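Antitoxin HipB (Escherichia coli, PDB 4Z5H) neutralises the toxin HipA as its antitoxin and, as a homodimer, binds and bends operator DNA to repress the hipBA operon. Local coordinates at residues I5-P8 with T9-A12; K16-R19 with Q20-W24; T39-N42 with F43-P47; N49-L52 with T53-F56. The protein carries 1 engineered substitution. All coordinates share one frame; numbering follows the deposited sequence.

Contact 1. Residues I5-P8 with T9-A12; sequences IYSP and TQLA
The N-cap of helix 8-21 is Ser7, whose OG accepts from Gln10 N at 3.3 Å along an almost straight path (N-H...O 170°). Its hydroxyl lies between its own backbone N and carbonyl carbon (chi1 75°), which turns it over the first helical turn; the short side chain makes serine apt for this place. Gln10 answers in the reverse direction. Its chain, extended beyond CG, runs back past Ser7 OG to the residue before the cap, where Gln10 OE1 takes the N-H of Tyr6 at 2.9 Å. The N-H approaches from above the amide, 38° out of its plane. The same OE1 lies in the plane of the Tyr6 ring at its edge, 3.7 Å from Tyr6 CD1, while the phenol OH bonds to Ala71 O.

Pro8 begins the helix, the first of this helix-turn-helix fold, where an N-H is not needed for a backbone bond; its carbonyl still receives Ala12 N at 2.9 Å. Leu11 N bonds to Ser7 O, also at 2.9 Å. On the apolar side, the branch methyl Ile5 CG2 rests on Leu11, 3.5 Å from its N and 3.8 Å from its CB. Ile5, Pro8 and Leu11 all pack on Phe56 of the second subunit, while Ile5 O bonds to Ser65 OG of that subunit.

Contact 2. Residues K16-R19 with Q20-W24; sequences KLVR and QQNGW. With nucleotides of chain B.
Arg19 bonds both to Trp24 and to a DNA phosphate. Its NH2 gives one hydrogen bond to Trp24 O at 3.0 Å, lying in the carbonyl plane and close to the guanidinium plane, and another to OP1 of DT2 of chain B at 2.9 Å. A bend at chi3 (77°) brings the guanidinium to both, and its NE forms a salt bridge with Glu44, so protein and phosphate together fix its rotation. A water accepting from Arg19 NH1 and Gln20 NE2 donates to the same OP1, extending the grip on the backbone of the DNA.

Arg19 opens the helix-turn-helix motif, and the backbone bonds belong to the end of helix 8-21. There a Schellman motif closes the helix: Trp24 N reaches Arg19 O at 3.1 Å and Gly23 N reaches Gln20 O at 3.0 Å. Gly23 takes a positive phi of 65°, a conformation easy for a residue without a side chain. Asn22 adds a side-chain bond of its own, ND2 to Val18 O at 2.9 Å, while its backbone N comes to that oxygen from the opposite face of the carbonyl.

Van der Waals contacts run along the outside of the helix. The extended Lys16 passes its CE 3.4 Å from Gln20 NE2, and the branch point Leu17 CG lies 3.8 Å from Gln21 NE2.

Contact 3. Residues T39-N42 with F43-P47; sequences TISN and FENNP. With nucleotides of chain B; nucleotides of chain C.
Ile40, Phe43 and Glu44 form the close-packed inner face of helix 37-45, the recognition helix of the helix-turn-helix motif; Glu44 N bonds to Ile40 O there at 3.0 Å. Ser41 and Asn45, one turn apart, make the side that faces the DNA. Ser41 O accepts from Asn45 N at 3.1 Å and from Asn45 ND2 at 3.0 Å, from opposite faces of the carbonyl, the amide bond being bent (138°). Ser41 OG, anti to its own backbone N (chi1 169°), donates to OP2 of DA3 of chain B over a short 2.7 Å; Asn45 ND2 adds only a weak bond to that oxygen. A serine is small enough to let the helix come close to the phosphate, and an amide can brace the helix end while still facing the DNA.

Past the helix end the side chains are looser, although the backbone stays close: Asn46 N bonds to Asn42 O at 2.7 Å. The side chains are joined merely by a weak bond from Asn46 ND2 to Asn42 OD1 at 3.4 Å, with the amide planes 88° apart. OP1 of DA12 of chain C lies 3.3 Å from Asn46 ND2.

Inward, Ile40 packs on Leu29 and Ala30 of helix 26-33 and on Ile58 of helix 52-61. Phe43 meets Met15 of helix 8-21 and Leu52 of the second subunit, and Glu44 makes a salt bridge to Arg19 through OE2 and a hydrogen bond to Gln26 through OE1.

Contact 4. Residues N49-L52 with T53-F56; sequences NTTL and TTFF. With nucleotides of chain C.
Thr51 caps helix 52-61 and, together with Thr54, holds a DNA phosphate. From its CB, which lies 3.6 Å from OP1 of DA13 of chain C, the side chain divides. A chi1 of 69° tucks OG1 in over the helix start: Thr51 OG1 accepts from Thr54 N at 3.2 Å, the N-cap bond, and donates to the same OP1 at 2.9 Å. The methyl branch, CG2, lies against the phosphodiester link, 3.6 Å from OP1 of DA13 of chain C and close to O3' of DA12. Threonine suits the place because one branch can cap and bind while the other packs on the sugar-phosphate chain. Beside them, Thr50 CG2 meets Thr54 CG2 at 3.8 Å. Thr53 OG1 hydrogen-bonds to Asp48 O of the second subunit.

Thr51 N, at 3.2 Å from OP1, and Thr51 OG1 both bond to this one oxygen, and Thr54 OG1 appears to add a third bond, though its length of 2.5 Å is doubtful. The helix dipole would probably add to the attraction. None of these donors touches a base, so they read no base directly; any dependence on sequence would be indirect, through the shape of the bent DNA.

Overall arrangement
Contacts 3 and 4 are buried, contact 1 is partly so, and contact 2 lies at the surface. Contacts 1 and 2 mark the two ends of helix 8-21, a serine cap at the start and a Schellman turn at the finish. Contact 4 repeats the capping chemistry of contact 1, which stands about 10 Å from the DNA at its nearest atom. Contacts 2, 3 and 4 all reach phosphates, by a guanidinium, a serine hydroxyl and a threonine cap respectively. A salt bridge joins contacts 2 and 3, while packing links contacts 1, 3 and 4 to one another. These three also meet the second subunit; contact 2 touches no other protein chain.

Contact 1. Residues I5-P8 with T9-A12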
loop_
_atom_site.group_PDB
_atom_site.type_symbol
_atom_site.label_atom_id
_atom_site.label_comp_id
_atom_site.label_asym_id
_atom_site.label_seq_id
_atom_site.Cartn_x
_atom_site.Cartn_y
_atom_site.Cartn_z
ATOM N N ILE A 5 -0.377 -10.211 1.346
ATOM C CA ILE A 5 0.537 -9.389 2.111
ATOM C C ILE A 5 -0.208 -8.642 3.222
ATOM O O ILE A 5 -1.274 -8.106 2.992
ATOM C CB ILE A 5 1.296 -8.428 1.172
ATOM C CG1 ILE A 5 2.152 -9.264 0.219
ATOM C CG2 ILE A 5 2.087 -7.376 1.940
ATOM C CD1 ILE A 5 2.649 -8.552 -0.990
ATOM N N TYR A 6 0.352 -8.676 4.422
ATOM C CA TYR A 6 -0.271 -8.148 5.615
ATOM C C TYR A 6 0.476 -7.037 6.357
ATOM O O TYR A 6 0.002 -6.545 7.331
ATOM C CB TYR A 6 -0.583 -9.287 6.579
ATOM C CG TYR A 6 -1.462 -10.363 6.002
ATOM C CD1 TYR A 6 -0.933 -11.378 5.233
ATOM C CD2 TYR A 6 -2.820 -10.358 6.219
ATOM C CE1 TYR A 6 -1.730 -12.358 4.715
ATOM C CE2 TYR A 6 -3.624 -11.326 5.694
ATOM C CZ TYR A 6 -3.072 -12.328 4.944
ATOM O OH TYR A 6 -3.856 -13.280 4.412
ATOM N N SER A 7 1.664 -6.684 5.905
ATOM C CA SER A 7 2.435 -5.641 6.551
ATOM C C SER A 7 3.412 -4.902 5.642
ATOM O O SER A 7 3.794 -5.377 4.601
ATOM C CB SER A 7 3.193 -6.178 7.771
ATOM O OG SER A 7 4.317 -6.935 7.399
ATOM N N PRO A 8 3.876 -3.747 6.102
ATOM C CA PRO A 8 4.851 -2.994 5.318
ATOM C C PRO A 8 6.128 -3.820 5.096
ATOM O O PRO A 8 6.594 -3.839 4.002
ATOM C CB PRO A 8 5.131 -1.766 6.175
ATOM C CG PRO A 8 3.932 -1.632 7.040
ATOM C CD PRO A 8 3.520 -3.032 7.331
ATOM N N THR A 9 6.613 -4.535 6.097
ATOM C CA THR A 9 7.795 -5.363 5.935
ATOM C C THR A 9 7.604 -6.465 4.884
ATOM O O THR A 9 8.435 -6.634 4.031
ATOM C CB THR A 9 8.202 -6.019 7.270
ATOM O OG1 THR A 9 8.566 -5.016 8.204
ATOM C CG2 THR A 9 9.359 -6.989 7.074
ATOM N N GLN A 10 6.480 -7.154 4.938
ATOM C CA GLN A 10 6.146 -8.173 3.971
ATOM C C GLN A 10 6.043 -7.561 2.575
ATOM O O GLN A 10 6.511 -8.126 1.627
ATOM C CB GLN A 10 4.833 -8.858 4.335
ATOM C CG GLN A 10 4.896 -9.814 5.507
ATOM C CD GLN A 10 3.542 -10.346 5.923
ATOM O OE1 GLN A 10 2.599 -10.317 5.182
ATOM N NE2 GLN A 10 3.470 -10.840 7.125
ATOM N N LEU A 11 5.445 -6.387 2.496
ATOM C CA LEU A 11 5.299 -5.694 1.240
ATOM C C LEU A 11 6.653 -5.324 0.633
ATOM O O LEU A 11 6.880 -5.555 -0.529
ATOM C CB LEU A 11 4.461 -4.439 1.428
ATOM C CG LEU A 11 4.230 -3.552 0.212
ATOM C CD1 LEU A 11 3.731 -4.298 -1.004
ATOM C CD2 LEU A 11 3.351 -2.363 0.557
ATOM N N ALA A 12 7.521 -4.754 1.452
ATOM C CA ALA A 12 8.848 -4.347 1.028
ATOM C C ALA A 12 9.698 -5.545 0.592
ATOM O O ALA A 12 10.360 -5.489 -0.408
ATOM C CB ALA A 12 9.547 -3.569 2.125
#

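Contact 2. Residues K16-R19 with Q20-W24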
loop_
_atom_site.group_PDB
_atom_site.type_symbol
_atom_site.label_atom_id
_atom_site.label_comp_id
_atom_site.label_asym_id
_atom_site.label_seq_id
_atom_site.Cartn_x
_atom_site.Cartn_y
_atom_site.Cartn_z
ATOM N N LYS A 16 11.186 -5.931 -3.184
ATOM C CA LYS A 16 12.625 -6.057 -3.348
ATOM C C LYS A 16 12.936 -7.322 -4.145
ATOM O O LYS A 16 13.771 -7.323 -5.007
ATOM C CB LYS A 16 13.325 -6.100 -2.001
ATOM C CG LYS A 16 14.835 -6.239 -2.076
ATOM C CD LYS A 16 15.470 -6.224 -0.701
ATOM C CE LYS A 16 16.971 -6.460 -0.739
ATOM N NZ LYS A 16 17.596 -6.223 0.572
ATOM N N LEU A 17 12.219 -8.392 -3.841
ATOM C CA LEU A 17 12.416 -9.648 -4.523
ATOM C C LEU A 17 12.128 -9.502 -6.008
ATOM O O LEU A 17 12.883 -9.969 -6.816
ATOM C CB LEU A 17 11.554 -10.734 -3.902
ATOM C CG LEU A 17 11.705 -12.155 -4.449
ATOM C CD1 LEU A 17 13.147 -12.629 -4.399
ATOM C CD2 LEU A 17 10.802 -13.117 -3.694
ATOM N N VAL A 18 11.059 -8.793 -6.346
ATOM C CA VAL A 18 10.744 -8.530 -7.728
ATOM C C VAL A 18 11.853 -7.713 -8.388
ATOM O O VAL A 18 12.240 -8.000 -9.505
ATOM C CB VAL A 18 9.378 -7.825 -7.903
ATOM C CG1 VAL A 18 9.180 -7.423 -9.345
ATOM C CG2 VAL A 18 8.236 -8.713 -7.438
ATOM N N ARG A 19 12.361 -6.711 -7.691
ATOM C CA ARG A 19 13.415 -5.912 -8.260
ATOM C C ARG A 19 14.654 -6.771 -8.540
ATOM O O ARG A 19 15.173 -6.751 -9.618
ATOM C CB ARG A 19 13.790 -4.780 -7.319
ATOM C CG ARG A 19 15.041 -4.039 -7.717
ATOM C CD ARG A 19 15.324 -2.857 -6.831
ATOM N NE ARG A 19 15.881 -3.193 -5.537
ATOM C CZ ARG A 19 17.132 -3.564 -5.309
ATOM N NH1 ARG A 19 17.519 -3.801 -4.080
ATOM N NH2 ARG A 19 18.001 -3.663 -6.297
ATOM N N GLN A 20 15.060 -7.553 -7.564
ATOM C CA GLN A 20 16.217 -8.406 -7.702
ATOM C C GLN A 20 16.043 -9.486 -8.785
ATOM O O GLN A 20 16.938 -9.730 -9.542
ATOM C CB GLN A 20 16.579 -9.005 -6.363
ATOM C CG GLN A 20 17.167 -8.010 -5.389
ATOM C CD GLN A 20 17.517 -8.632 -4.059
ATOM O OE1 GLN A 20 16.940 -9.621 -3.662
ATOM N NE2 GLN A 20 18.476 -8.052 -3.380
ATOM N N GLN A 21 14.866 -10.082 -8.863
ATOM C CA GLN A 21 14.554 -11.124 -9.836
ATOM C C GLN A 21 14.675 -10.607 -11.252
ATOM O O GLN A 21 15.070 -11.316 -12.130
ATOM C CB GLN A 21 13.151 -11.684 -9.628
ATOM C CG GLN A 21 13.089 -12.815 -8.631
ATOM C CD GLN A 21 11.676 -13.192 -8.216
ATOM O OE1 GLN A 21 10.708 -12.497 -8.505
ATOM N NE2 GLN A 21 11.567 -14.304 -7.525
ATOM N N ASN A 22 14.319 -9.352 -11.443
ATOM C CA ASN A 22 14.414 -8.701 -12.716
ATOM C C ASN A 22 15.772 -8.063 -12.989
ATOM O O ASN A 22 15.981 -7.505 -14.037
ATOM C CB ASN A 22 13.290 -7.674 -12.857
ATOM C CG ASN A 22 11.962 -8.318 -13.150
ATOM O OD1 ASN A 22 11.667 -8.638 -14.278
ATOM N ND2 ASN A 22 11.186 -8.554 -12.133
ATOM N N GLY A 23 16.675 -8.150 -12.029
ATOM C CA GLY A 23 17.975 -7.518 -12.120
ATOM C C GLY A 23 18.041 -5.997 -12.171
ATOM O O GLY A 23 18.959 -5.453 -12.722
ATOM N N TRP A 24 17.071 -5.318 -11.587
ATOM C CA TRP A 24 17.050 -3.870 -11.584
ATOM C C TRP A 24 17.779 -3.285 -10.379
ATOM O O TRP A 24 17.731 -3.822 -9.301
ATOM C CB TRP A 24 15.617 -3.332 -11.665
ATOM C CG TRP A 24 14.876 -3.710 -12.912
ATOM C CD1 TRP A 24 15.361 -3.716 -14.174
ATOM C CD2 TRP A 24 13.522 -4.136 -13.004
ATOM N NE1 TRP A 24 14.404 -4.113 -15.045
ATOM C CE2 TRP A 24 13.260 -4.386 -14.354
ATOM C CE3 TRP A 24 12.502 -4.334 -12.076
ATOM C CZ2 TRP A 24 12.018 -4.816 -14.800
ATOM C CZ3 TRP A 24 11.288 -4.764 -12.515
ATOM C CH2 TRP A 24 11.048 -4.999 -13.862
ATOM P P DT B 2 21.486 -2.317 -5.896
ATOM O OP1 DT B 2 20.868 -3.608 -5.738
ATOM O OP2 DT B 2 20.803 -1.286 -6.641
ATOM O "O5'" DT B 2 21.808 -1.704 -4.477
ATOM C "C5'" DT B 2 22.551 -2.433 -3.503
ATOM C "C4'" DT B 2 22.812 -1.577 -2.286
ATOM O "O4'" DT B 2 23.819 -0.583 -2.579
ATOM C "C3'" DT B 2 21.605 -0.813 -1.734
ATOM O "O3'" DT B 2 21.676 -0.871 -0.316
ATOM C "C2'" DT B 2 21.884 0.617 -2.145
ATOM C "C1'" DT B 2 23.399 0.646 -2.040
ATOM N N1 DT B 2 24.095 1.726 -2.753
ATOM C C2 DT B 2 25.276 2.202 -2.227
ATOM O O2 DT B 2 25.773 1.768 -1.207
ATOM N N3 DT B 2 25.848 3.220 -2.940
ATOM C C4 DT B 2 25.378 3.790 -4.103
ATOM O O4 DT B 2 26.006 4.692 -4.632
ATOM C C5 DT B 2 24.127 3.259 -4.588
ATOM C C7 DT B 2 23.542 3.813 -5.848
ATOM C C6 DT B 2 23.560 2.260 -3.902
HETATM O O HOH W 1 19.950 -5.255 -3.620
#

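Contact 3. Residues T39-N42 with F43-P47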
loop_
_atom_site.group_PDB
_atom_site.type_symbol
_atom_site.label_atom_id
_atom_site.label_comp_id
_atom_site.label_asym_id
_atom_site.label_seq_id
_atom_site.Cartn_x
_atom_site.Cartn_y
_atom_site.Cartn_z
ATOM N N THR A 39 15.534 6.940 -1.162
ATOM C CA THR A 39 14.148 6.688 -0.825
ATOM C C THR A 39 13.771 5.220 -1.049
ATOM O O THR A 39 13.123 4.610 -0.230
ATOM C CB THR A 39 13.205 7.592 -1.638
ATOM O OG1 THR A 39 13.525 8.955 -1.400
ATOM C CG2 THR A 39 11.748 7.323 -1.285
ATOM N N ILE A 40 14.206 4.665 -2.161
ATOM C CA ILE A 40 13.976 3.259 -2.420
ATOM C C ILE A 40 14.689 2.395 -1.366
ATOM O O ILE A 40 14.144 1.434 -0.875
ATOM C CB ILE A 40 14.353 2.854 -3.860
ATOM C CG1 ILE A 40 13.452 3.565 -4.874
ATOM C CG2 ILE A 40 14.290 1.351 -4.031
ATOM C CD1 ILE A 40 13.802 3.288 -6.305
ATOM N N SER A 41 15.901 2.774 -1.006
ATOM C CA SER A 41 16.616 2.035 0.012
ATOM C C SER A 41 15.835 2.104 1.341
ATOM O O SER A 41 15.685 1.121 2.015
ATOM C CB SER A 41 18.044 2.544 0.166
ATOM O OG SER A 41 18.656 2.014 1.297
ATOM N N ASN A 42 15.320 3.268 1.678
ATOM C CA ASN A 42 14.536 3.407 2.889
ATOM C C ASN A 42 13.272 2.545 2.841
ATOM O O ASN A 42 12.928 1.958 3.824
ATOM C CB ASN A 42 14.199 4.861 3.220
ATOM C CG ASN A 42 13.499 5.016 4.567
ATOM O OD1 ASN A 42 14.123 4.987 5.602
ATOM N ND2 ASN A 42 12.196 5.156 4.539
ATOM N N PHE A 43 12.615 2.473 1.686
ATOM C CA PHE A 43 11.420 1.665 1.556
ATOM C C PHE A 43 11.724 0.184 1.786
ATOM O O PHE A 43 11.042 -0.458 2.530
ATOM C CB PHE A 43 10.774 1.848 0.174
ATOM C CG PHE A 43 9.767 0.781 -0.188
ATOM C CD1 PHE A 43 8.560 0.693 0.469
ATOM C CD2 PHE A 43 10.054 -0.160 -1.145
ATOM C CE1 PHE A 43 7.651 -0.296 0.141
ATOM C CE2 PHE A 43 9.153 -1.139 -1.487
ATOM C CZ PHE A 43 7.948 -1.213 -0.846
ATOM N N GLU A 44 12.756 -0.318 1.129
ATOM C CA GLU A 44 13.109 -1.726 1.210
ATOM C C GLU A 44 13.492 -2.142 2.638
ATOM O O GLU A 44 13.152 -3.200 3.080
ATOM C CB GLU A 44 14.189 -2.081 0.184
ATOM C CG GLU A 44 13.691 -2.033 -1.254
ATOM C CD GLU A 44 14.670 -2.593 -2.283
ATOM O OE1 GLU A 44 15.838 -2.797 -1.961
ATOM O OE2 GLU A 44 14.242 -2.832 -3.407
ATOM N N ASN A 45 14.202 -1.278 3.335
ATOM C CA ASN A 45 14.698 -1.590 4.658
ATOM C C ASN A 45 13.893 -1.093 5.842
ATOM O O ASN A 45 13.901 -1.692 6.879
ATOM C CB ASN A 45 16.156 -1.167 4.767
ATOM C CG ASN A 45 17.009 -1.888 3.771
ATOM O OD1 ASN A 45 17.199 -3.079 3.883
ATOM N ND2 ASN A 45 17.466 -1.184 2.762
ATOM N N ASN A 46 13.223 0.019 5.660
ATOM C CA ASN A 46 12.517 0.663 6.719
ATOM C C ASN A 46 11.120 1.122 6.248
ATOM O O ASN A 46 10.813 2.284 6.310
ATOM C CB ASN A 46 13.371 1.840 7.157
ATOM C CG ASN A 46 12.920 2.440 8.454
ATOM O OD1 ASN A 46 12.470 1.746 9.338
ATOM N ND2 ASN A 46 13.039 3.742 8.568
ATOM N N PRO A 47 10.296 0.183 5.795
ATOM C CA PRO A 47 9.042 0.516 5.096
ATOM C C PRO A 47 7.883 1.137 5.904
ATOM O O PRO A 47 7.001 1.715 5.320
ATOM C CB PRO A 47 8.602 -0.814 4.516
ATOM C CG PRO A 47 9.152 -1.808 5.439
ATOM C CD PRO A 47 10.471 -1.269 5.887
ATOM P P DA B 3 20.441 -1.238 0.568
ATOM O OP1 DA B 3 20.232 -2.657 0.477
ATOM O OP2 DA B 3 19.352 -0.337 0.237
ATOM O "O5'" DA B 3 20.967 -0.880 2.011
ATOM C "C5'" DA B 3 22.184 -1.457 2.508
ATOM C "C4'" DA B 3 23.023 -0.439 3.243
ATOM O "O4'" DA B 3 23.586 0.525 2.327
ATOM C "C3'" DA B 3 22.308 0.366 4.329
ATOM O "O3'" DA B 3 23.172 0.400 5.458
ATOM C "C2'" DA B 3 22.124 1.728 3.693
ATOM C "C1'" DA B 3 23.330 1.830 2.781
ATOM N N9 DA B 3 23.153 2.677 1.609
ATOM C C8 DA B 3 22.082 2.719 0.758
ATOM N N7 DA B 3 22.217 3.580 -0.218
ATOM C C5 DA B 3 23.472 4.128 -0.009
ATOM C C6 DA B 3 24.210 5.104 -0.703
ATOM N N6 DA B 3 23.773 5.729 -1.794
ATOM N N1 DA B 3 25.423 5.432 -0.217
ATOM C C2 DA B 3 25.864 4.808 0.876
ATOM N N3 DA B 3 25.263 3.890 1.623
ATOM C C4 DA B 3 24.058 3.584 1.116
ATOM P P DA C 13 9.112 8.495 1.963
ATOM O OP1 DA C 13 7.936 8.078 1.209
ATOM O OP2 DA C 13 10.195 7.552 2.190
ATOM O "O5'" DA C 13 9.716 9.791 1.280
ATOM C "C5'" DA C 13 8.877 10.889 0.899
ATOM C "C4'" DA C 13 9.726 12.044 0.426
ATOM O "O4'" DA C 13 10.383 12.656 1.555
ATOM C "C3'" DA C 13 10.831 11.654 -0.562
ATOM O "O3'" DA C 13 10.691 12.423 -1.752
ATOM C "C2'" DA C 13 12.119 11.971 0.175
ATOM C "C1'" DA C 13 11.681 13.030 1.162
ATOM N N9 DA C 13 12.512 13.108 2.358
ATOM C C8 DA C 13 13.064 12.072 3.066
ATOM N N7 DA C 13 13.785 12.455 4.089
ATOM C C5 DA C 13 13.708 13.839 4.049
ATOM C C6 DA C 13 14.263 14.841 4.861
ATOM N N6 DA C 13 15.029 14.593 5.922
ATOM N N1 DA C 13 13.998 16.125 4.545
ATOM C C2 DA C 13 13.230 16.376 3.479
ATOM N N3 DA C 13 12.651 15.522 2.640
ATOM C C4 DA C 13 12.933 14.255 2.983
ATOM P P DA C 12 11.295 7.665 8.137
ATOM O OP1 DA C 12 11.044 6.268 7.785
ATOM O OP2 DA C 12 12.668 8.145 8.294
ATOM O "O5'" DA C 12 10.555 8.536 7.040
ATOM C "C5'" DA C 12 9.125 8.607 7.004
ATOM C "C4'" DA C 12 8.675 9.274 5.728
ATOM O "O4'" DA C 12 8.876 10.695 5.836
ATOM C "C3'" DA C 12 9.452 8.853 4.489
ATOM O "O3'" DA C 12 8.628 9.009 3.344
ATOM C "C2'" DA C 12 10.597 9.845 4.454
ATOM C "C1'" DA C 12 9.984 11.102 5.054
ATOM N N9 DA C 12 10.882 11.842 5.930
ATOM C C8 DA C 12 11.793 11.350 6.830
ATOM N N7 DA C 12 12.424 12.277 7.504
ATOM C C5 DA C 12 11.883 13.460 7.026
ATOM C C6 DA C 12 12.127 14.803 7.340
ATOM N N6 DA C 12 13.017 15.200 8.251
ATOM N N1 DA C 12 11.419 15.741 6.676
ATOM C C2 DA C 12 10.519 15.342 5.771
ATOM N N3 DA C 12 10.199 14.111 5.389
ATOM C C4 DA C 12 10.925 13.206 6.063
#

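Contact 4. Residues N49-L52 with T53-F56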
loop_
_atom_site.group_PDB
_atom_site.type_symbol
_atom_site.label_atom_id
_atom_site.label_comp_id
_atom_site.label_asym_id
_atom_site.label_seq_id
_atom_site.Cartn_x
_atom_site.Cartn_y
_atom_site.Cartn_z
ATOM N N ASN A 49 7.108 3.717 7.840
ATOM C CA ASN A 49 6.689 5.101 7.724
ATOM C C ASN A 49 6.759 5.659 6.309
ATOM O O ASN A 49 6.577 6.830 6.109
ATOM C CB ASN A 49 7.413 5.988 8.728
ATOM C CG ASN A 49 7.187 5.555 10.153
ATOM O OD1 ASN A 49 8.117 5.351 10.883
ATOM N ND2 ASN A 49 5.952 5.418 10.540
ATOM N N THR A 50 7.030 4.791 5.350
ATOM C CA THR A 50 7.014 5.127 3.943
ATOM C C THR A 50 5.607 5.575 3.492
ATOM O O THR A 50 4.628 5.023 3.897
ATOM C CB THR A 50 7.466 3.916 3.108
ATOM O OG1 THR A 50 8.832 3.642 3.384
ATOM C CG2 THR A 50 7.326 4.185 1.640
ATOM N N THR A 51 5.544 6.615 2.689
ATOM C CA THR A 51 4.281 7.126 2.189
ATOM C C THR A 51 3.634 6.288 1.080
ATOM O O THR A 51 4.303 5.611 0.333
ATOM C CB THR A 51 4.394 8.578 1.705
ATOM O OG1 THR A 51 5.194 8.638 0.529
ATOM C CG2 THR A 51 4.958 9.467 2.792
ATOM N N LEU A 52 2.328 6.399 0.967
ATOM C CA LEU A 52 1.572 5.685 -0.030
ATOM C C LEU A 52 2.057 6.110 -1.425
ATOM O O LEU A 52 2.140 5.296 -2.300
ATOM C CB LEU A 52 0.071 5.903 0.134
ATOM C CG LEU A 52 -0.623 5.181 1.285
ATOM C CD1 LEU A 52 -2.115 5.346 1.291
ATOM C CD2 LEU A 52 -0.260 3.712 1.315
ATOM N N THR A 53 2.379 7.387 -1.584
ATOM C CA THR A 53 2.857 7.914 -2.844
ATOM C C THR A 53 4.167 7.243 -3.264
ATOM O O THR A 53 4.311 6.834 -4.385
ATOM C CB THR A 53 3.053 9.447 -2.780
ATOM O OG1 THR A 53 1.785 10.081 -2.676
ATOM C CG2 THR A 53 3.748 9.964 -4.007
ATOM N N THR A 54 5.092 7.111 -2.338
ATOM C CA THR A 54 6.333 6.439 -2.641
ATOM C C THR A 54 6.049 4.991 -3.047
ATOM O O THR A 54 6.565 4.532 -4.031
ATOM C CB THR A 54 7.310 6.495 -1.460
ATOM O OG1 THR A 54 7.760 7.835 -1.282
ATOM C CG2 THR A 54 8.491 5.595 -1.701
ATOM N N PHE A 55 5.164 4.324 -2.326
ATOM C CA PHE A 55 4.850 2.943 -2.615
ATOM C C PHE A 55 4.303 2.791 -4.040
ATOM O O PHE A 55 4.805 1.991 -4.783
ATOM C CB PHE A 55 3.832 2.440 -1.590
ATOM C CG PHE A 55 3.059 1.221 -2.012
ATOM C CD1 PHE A 55 3.696 0.090 -2.477
ATOM C CD2 PHE A 55 1.686 1.214 -1.940
ATOM C CE1 PHE A 55 2.982 -1.019 -2.848
ATOM C CE2 PHE A 55 0.956 0.103 -2.313
ATOM C CZ PHE A 55 1.609 -1.015 -2.769
ATOM N N PHE A 56 3.329 3.605 -4.424
ATOM C CA PHE A 56 2.753 3.504 -5.754
ATOM C C PHE A 56 3.731 3.799 -6.892
ATOM O O PHE A 56 3.678 3.180 -7.906
ATOM C CB PHE A 56 1.418 4.236 -5.886
ATOM C CG PHE A 56 0.266 3.467 -5.315
ATOM C CD1 PHE A 56 -0.318 2.437 -6.023
ATOM C CD2 PHE A 56 -0.199 3.739 -4.049
ATOM C CE1 PHE A 56 -1.353 1.708 -5.485
ATOM C CE2 PHE A 56 -1.241 3.018 -3.503
ATOM C CZ PHE A 56 -1.814 1.998 -4.214
ATOM P P DA C 13 9.112 8.495 1.963
ATOM O OP1 DA C 13 7.936 8.078 1.209
ATOM O OP2 DA C 13 10.195 7.552 2.190
ATOM O "O5'" DA C 13 9.716 9.791 1.280
ATOM C "C5'" DA C 13 8.877 10.889 0.899
ATOM C "C4'" DA C 13 9.726 12.044 0.426
ATOM O "O4'" DA C 13 10.383 12.656 1.555
ATOM C "C3'" DA C 13 10.831 11.654 -0.562
ATOM O "O3'" DA C 13 10.691 12.423 -1.752
ATOM C "C2'" DA C 13 12.119 11.971 0.175
ATOM C "C1'" DA C 13 11.681 13.030 1.162
ATOM N N9 DA C 13 12.512 13.108 2.358
ATOM C C8 DA C 13 13.064 12.072 3.066
ATOM N N7 DA C 13 13.785 12.455 4.089
ATOM C C5 DA C 13 13.708 13.839 4.049
ATOM C C6 DA C 13 14.263 14.841 4.861
ATOM N N6 DA C 13 15.029 14.593 5.922
ATOM N N1 DA C 13 13.998 16.125 4.545
ATOM C C2 DA C 13 13.230 16.376 3.479
ATOM N N3 DA C 13 12.651 15.522 2.640
ATOM C C4 DA C 13 12.933 14.255 2.983
ATOM P P DA C 12 11.295 7.665 8.137
ATOM O OP1 DA C 12 11.044 6.268 7.785
ATOM O OP2 DA C 12 12.668 8.145 8.294
ATOM O "O5'" DA C 12 10.555 8.536 7.040
ATOM C "C5'" DA C 12 9.125 8.607 7.004
ATOM C "C4'" DA C 12 8.675 9.274 5.728
ATOM O "O4'" DA C 12 8.876 10.695 5.836
ATOM C "C3'" DA C 12 9.452 8.853 4.489
ATOM O "O3'" DA C 12 8.628 9.009 3.344
ATOM C "C2'" DA C 12 10.597 9.845 4.454
ATOM C "C1'" DA C 12 9.984 11.102 5.054
ATOM N N9 DA C 12 10.882 11.842 5.930
ATOM C C8 DA C 12 11.793 11.350 6.830
ATOM N N7 DA C 12 12.424 12.277 7.504
ATOM C C5 DA C 12 11.883 13.460 7.026
ATOM C C6 DA C 12 12.127 14.803 7.340
ATOM N N6 DA C 12 13.017 15.200 8.251
ATOM N N1 DA C 12 11.419 15.741 6.676
ATOM C C2 DA C 12 10.519 15.342 5.771
ATOM N N3 DA C 12 10.199 14.111 5.389
ATOM C C4 DA C 12 10.925 13.206 6.063
#